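Local coordinates for alpha-/beta-galactoside alpha-2,3-sialyltransferase (Photobacterium phosphoreum, PDB 2ZWI), which probably transfers sialic acid from a CMP-activated donor onto galactosides through an alpha-2,3 linkage, at residues 1-6 against 71-76. Numbering follows the deposited sequence. Where two conformers were deposited one is given.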
ATOM      1  N   LYS A   1      -8.665  -3.301  34.548  1.00 27.50           N
ATOM      2  CA  LYS A   1      -8.488  -3.916  33.187  1.00 27.19           C
ATOM      3  C   LYS A   1      -9.522  -3.381  32.180  1.00 26.70           C
ATOM      4  O   LYS A   1     -10.466  -4.080  31.788  1.00 26.54           O
ATOM      5  CB  LYS A   1      -8.517  -5.449  33.271  1.00 27.46           C
ATOM      6  CG  LYS A   1      -8.268  -6.141  31.937  1.00 27.41           C
ATOM      7  CD  LYS A   1      -7.199  -7.185  32.036  1.00 29.50           C
ATOM      8  CE  LYS A   1      -7.757  -8.559  32.302  1.00 30.82           C
ATOM      9  NZ  LYS A   1      -6.646  -9.534  32.526  1.00 32.23           N
ATOM     10  N   ASN A   2      -9.331  -2.127  31.786  1.00 25.79           N
ATOM     11  CA  ASN A   2     -10.235  -1.454  30.864  1.00 25.39           C
ATOM     12  C   ASN A   2      -9.489  -0.718  29.748  1.00 24.38           C
ATOM     13  O   ASN A   2     -10.096   0.017  28.954  1.00 24.49           O
ATOM     14  CB  ASN A   2     -11.158  -0.488  31.625  1.00 25.89           C
ATOM     15  CG  ASN A   2     -10.391   0.513  32.481  1.00 27.89           C
ATOM     16  OD1 ASN A   2      -9.165   0.426  32.627  1.00 29.80           O
ATOM     17  ND2 ASN A   2     -11.116   1.470  33.059  1.00 30.17           N
ATOM     18  N   LYS A   3      -8.176  -0.909  29.682  1.00 22.70           N
ATOM     19  CA  LYS A   3      -7.386  -0.182  28.689  1.00 21.85           C
ATOM     20  C   LYS A   3      -7.165  -0.936  27.386  1.00 20.45           C
ATOM     21  O   LYS A   3      -7.016  -2.160  27.374  1.00 20.46           O
ATOM     22  CB  LYS A   3      -6.064   0.319  29.277  1.00 21.96           C
ATOM     23  CG  LYS A   3      -6.272   1.328  30.401  1.00 24.00           C
ATOM     24  CD  LYS A   3      -4.990   2.040  30.791  1.00 28.11           C
ATOM     25  CE  LYS A   3      -3.969   1.093  31.392  1.00 29.82           C
ATOM     26  NZ  LYS A   3      -2.930   1.842  32.176  1.00 32.44           N
ATOM     27  N   THR A   4      -7.199  -0.184  26.289  1.00 19.45           N
ATOM     28  CA  THR A   4      -6.839  -0.737  24.997  0.50 18.58           C
ATOM     29  C   THR A   4      -5.574  -0.073  24.474  1.00 18.05           C
ATOM     30  O   THR A   4      -5.437   1.143  24.495  1.00 18.03           O
ATOM     31  CB  THR A   4      -8.002  -0.709  23.961  0.50 18.73           C
ATOM     32  OG1 THR A   4      -7.467  -0.580  22.636  0.50 18.05           O
ATOM     33  CG2 THR A   4      -8.958   0.429  24.231  0.50 18.39           C
ATOM     34  N   ILE A   5      -4.634  -0.907  24.045  1.00 17.33           N
ATOM     35  CA  ILE A   5      -3.401  -0.449  23.429  1.00 17.26           C
ATOM     36  C   ILE A   5      -3.512  -0.693  21.929  1.00 16.67           C
ATOM     37  O   ILE A   5      -3.915  -1.769  21.510  1.00 17.01           O
ATOM     38  CB  ILE A   5      -2.172  -1.221  23.992  1.00 17.50           C
ATOM     39  CG1 ILE A   5      -1.990  -0.930  25.484  1.00 17.78           C
ATOM     40  CG2 ILE A   5      -0.885  -0.878  23.234  1.00 17.35           C
ATOM     41  CD1 ILE A   5      -0.957  -1.826  26.113  1.00 19.96           C
ATOM     42  N   GLU A   6      -3.144   0.310  21.133  1.00 16.10           N
ATOM     43  CA  GLU A   6      -3.124   0.203  19.675  1.00 15.05           C
ATOM     44  C   GLU A   6      -1.686   0.074  19.176  1.00 14.38           C
ATOM     45  O   GLU A   6      -0.834   0.903  19.493  1.00 13.71           O
ATOM     46  CB  GLU A   6      -3.801   1.426  19.048  1.00 15.08           C
ATOM     47  CG  GLU A   6      -5.258   1.610  19.450  1.00 14.12           C
ATOM     48  CD  GLU A   6      -5.847   2.958  19.013  1.00 15.67           C
ATOM     49  OE1 GLU A   6      -5.300   3.615  18.090  1.00 15.00           O
ATOM     50  OE2 GLU A   6      -6.872   3.358  19.600  1.00 15.06           O
ATOM     51  N   THR A  71       1.018  -5.309  33.784  1.00 24.04           N
ATOM     52  CA  THR A  71       0.373  -4.464  34.793  1.00 24.55           C
ATOM     53  C   THR A  71      -1.052  -4.924  35.103  1.00 25.06           C
ATOM     54  O   THR A  71      -1.664  -4.463  36.079  1.00 25.04           O
ATOM     55  CB  THR A  71       0.329  -2.974  34.366  1.00 24.46           C
ATOM     56  OG1 THR A  71      -0.608  -2.802  33.294  1.00 24.07           O
ATOM     57  CG2 THR A  71       1.719  -2.481  33.933  1.00 24.83           C
ATOM     58  N   ASN A  72      -1.572  -5.822  34.259  1.00 25.12           N
ATOM     59  CA  ASN A  72      -2.928  -6.386  34.385  1.00 25.36           C
ATOM     60  C   ASN A  72      -4.047  -5.427  33.979  1.00 24.92           C
ATOM     61  O   ASN A  72      -5.227  -5.738  34.138  1.00 25.38           O
ATOM     62  CB  ASN A  72      -3.183  -6.924  35.803  1.00 25.87           C
ATOM     63  CG  ASN A  72      -2.456  -8.229  36.074  1.00 26.94           C
ATOM     64  OD1 ASN A  72      -1.685  -8.342  37.035  1.00 28.73           O
ATOM     65  ND2 ASN A  72      -2.700  -9.222  35.229  1.00 27.36           N
ATOM     66  N   GLU A  73      -3.671  -4.279  33.436  1.00 24.18           N
ATOM     67  CA  GLU A  73      -4.625  -3.221  33.133  1.00 23.98           C
ATOM     68  C   GLU A  73      -5.110  -3.236  31.676  1.00 22.35           C
ATOM     69  O   GLU A  73      -5.968  -2.432  31.297  1.00 22.24           O
ATOM     70  CB  GLU A  73      -4.009  -1.865  33.478  1.00 23.94           C
ATOM     71  CG  GLU A  73      -3.551  -1.741  34.937  1.00 25.89           C
ATOM     72  CD  GLU A  73      -3.128  -0.328  35.330  1.00 26.61           C
ATOM     73  OE1 GLU A  73      -3.443   0.635  34.587  1.00 31.42           O
ATOM     74  OE2 GLU A  73      -2.484  -0.173  36.397  1.00 30.23           O
ATOM     75  N   ILE A  74      -4.569  -4.151  30.875  1.00 20.69           N
ATOM     76  CA  ILE A  74      -4.816  -4.153  29.438  1.00 19.13           C
ATOM     77  C   ILE A  74      -5.939  -5.119  29.046  1.00 18.34           C
ATOM     78  O   ILE A  74      -5.779  -6.334  29.046  1.00 18.76           O
ATOM     79  CB  ILE A  74      -3.527  -4.438  28.597  1.00 18.96           C
ATOM     80  CG1 ILE A  74      -2.370  -3.485  28.966  1.00 18.36           C
ATOM     81  CG2 ILE A  74      -3.846  -4.420  27.085  1.00 17.85           C
ATOM     82  CD1 ILE A  74      -2.739  -1.987  29.053  1.00 16.22           C
ATOM     83  N   LYS A  75      -7.082  -4.550  28.710  1.00 17.25           N
ATOM     84  CA  LYS A  75      -8.209  -5.331  28.242  1.00 16.60           C
ATOM     85  C   LYS A  75      -7.982  -5.878  26.824  1.00 15.07           C
ATOM     86  O   LYS A  75      -8.208  -7.070  26.564  1.00 14.96           O
ATOM     87  CB  LYS A  75      -9.475  -4.467  28.304  1.00 16.81           C
ATOM     88  CG  LYS A  75     -10.533  -4.797  27.267  1.00 19.20           C
ATOM     89  CD  LYS A  75     -11.289  -6.061  27.617  1.00 22.83           C
ATOM     90  CE  LYS A  75     -12.604  -5.757  28.326  1.00 24.70           C
ATOM     91  NZ  LYS A  75     -13.491  -6.956  28.268  1.00 25.35           N
ATOM     92  N   LYS A  76      -7.506  -5.011  25.931  1.00 14.11           N
ATOM     93  CA  LYS A  76      -7.434  -5.322  24.502  0.50 13.48           C
ATOM     94  C   LYS A  76      -6.193  -4.735  23.829  1.00 12.85           C
ATOM     95  O   LYS A  76      -5.732  -3.661  24.194  1.00 12.52           O
ATOM     96  CB  LYS A  76      -8.709  -4.818  23.803  0.50 13.57           C
ATOM     97  CG  LYS A  76      -8.688  -4.848  22.269  0.50 13.16           C
ATOM     98  CD  LYS A  76     -10.049  -4.530  21.662  0.50 13.75           C
ATOM     99  CE  LYS A  76     -10.417  -3.053  21.781  0.50 15.53           C
ATOM    100  NZ  LYS A  76     -11.791  -2.769  21.263  0.50 14.28           N
TER
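Lys3 pairs with the 73-76 backbone through both its N-H and its carbonyl. Its N donates to Glu73 O at 3.1 Å. Lys3 O accepts twice: Lys76 N gives a fairly straight bond of 3.2 Å, whereas Lys75 N, at 2.7 Å, makes a weak one because its N-H...O angle is just 130°. This shared acceptor marks a beta bulge, since Lys3 is bridged to Ile74 but Thr4 to Lys76, the extra residue Lys75 being accommodated with helical-type backbone angles. Ile5 N then donates to Lys76 O at 3.0 Å, and Thr4 CA adds a CA-H...O contact to the same oxygen.

The side chains of Lys3 and Glu73 run alongside each other and close a salt bridge, NZ to OE1 2.7 Å. With CG of Lys3 opposite its carbonyl carbon (chi1 -63°) and a bend at chi3, the ammonium meets the anti side of OE1, 34° out of the carboxylate plane. Lys75 NZ is satisfied by a salt bridge to Glu104 on the next strand. Ile5 and Ile74 cross nearly at right angles, their CD1 atoms tightly packed at 3.4 Å; Leu65 and Met68 of helix 58-70 also touch Ile5.

Strands 3-10 and 74-82 are thus joined in parallel as central neighbours, in the 3-2-1-4-5 strand order of the Rossmann-like N-terminal domain of a GT-B glycosyltransferase.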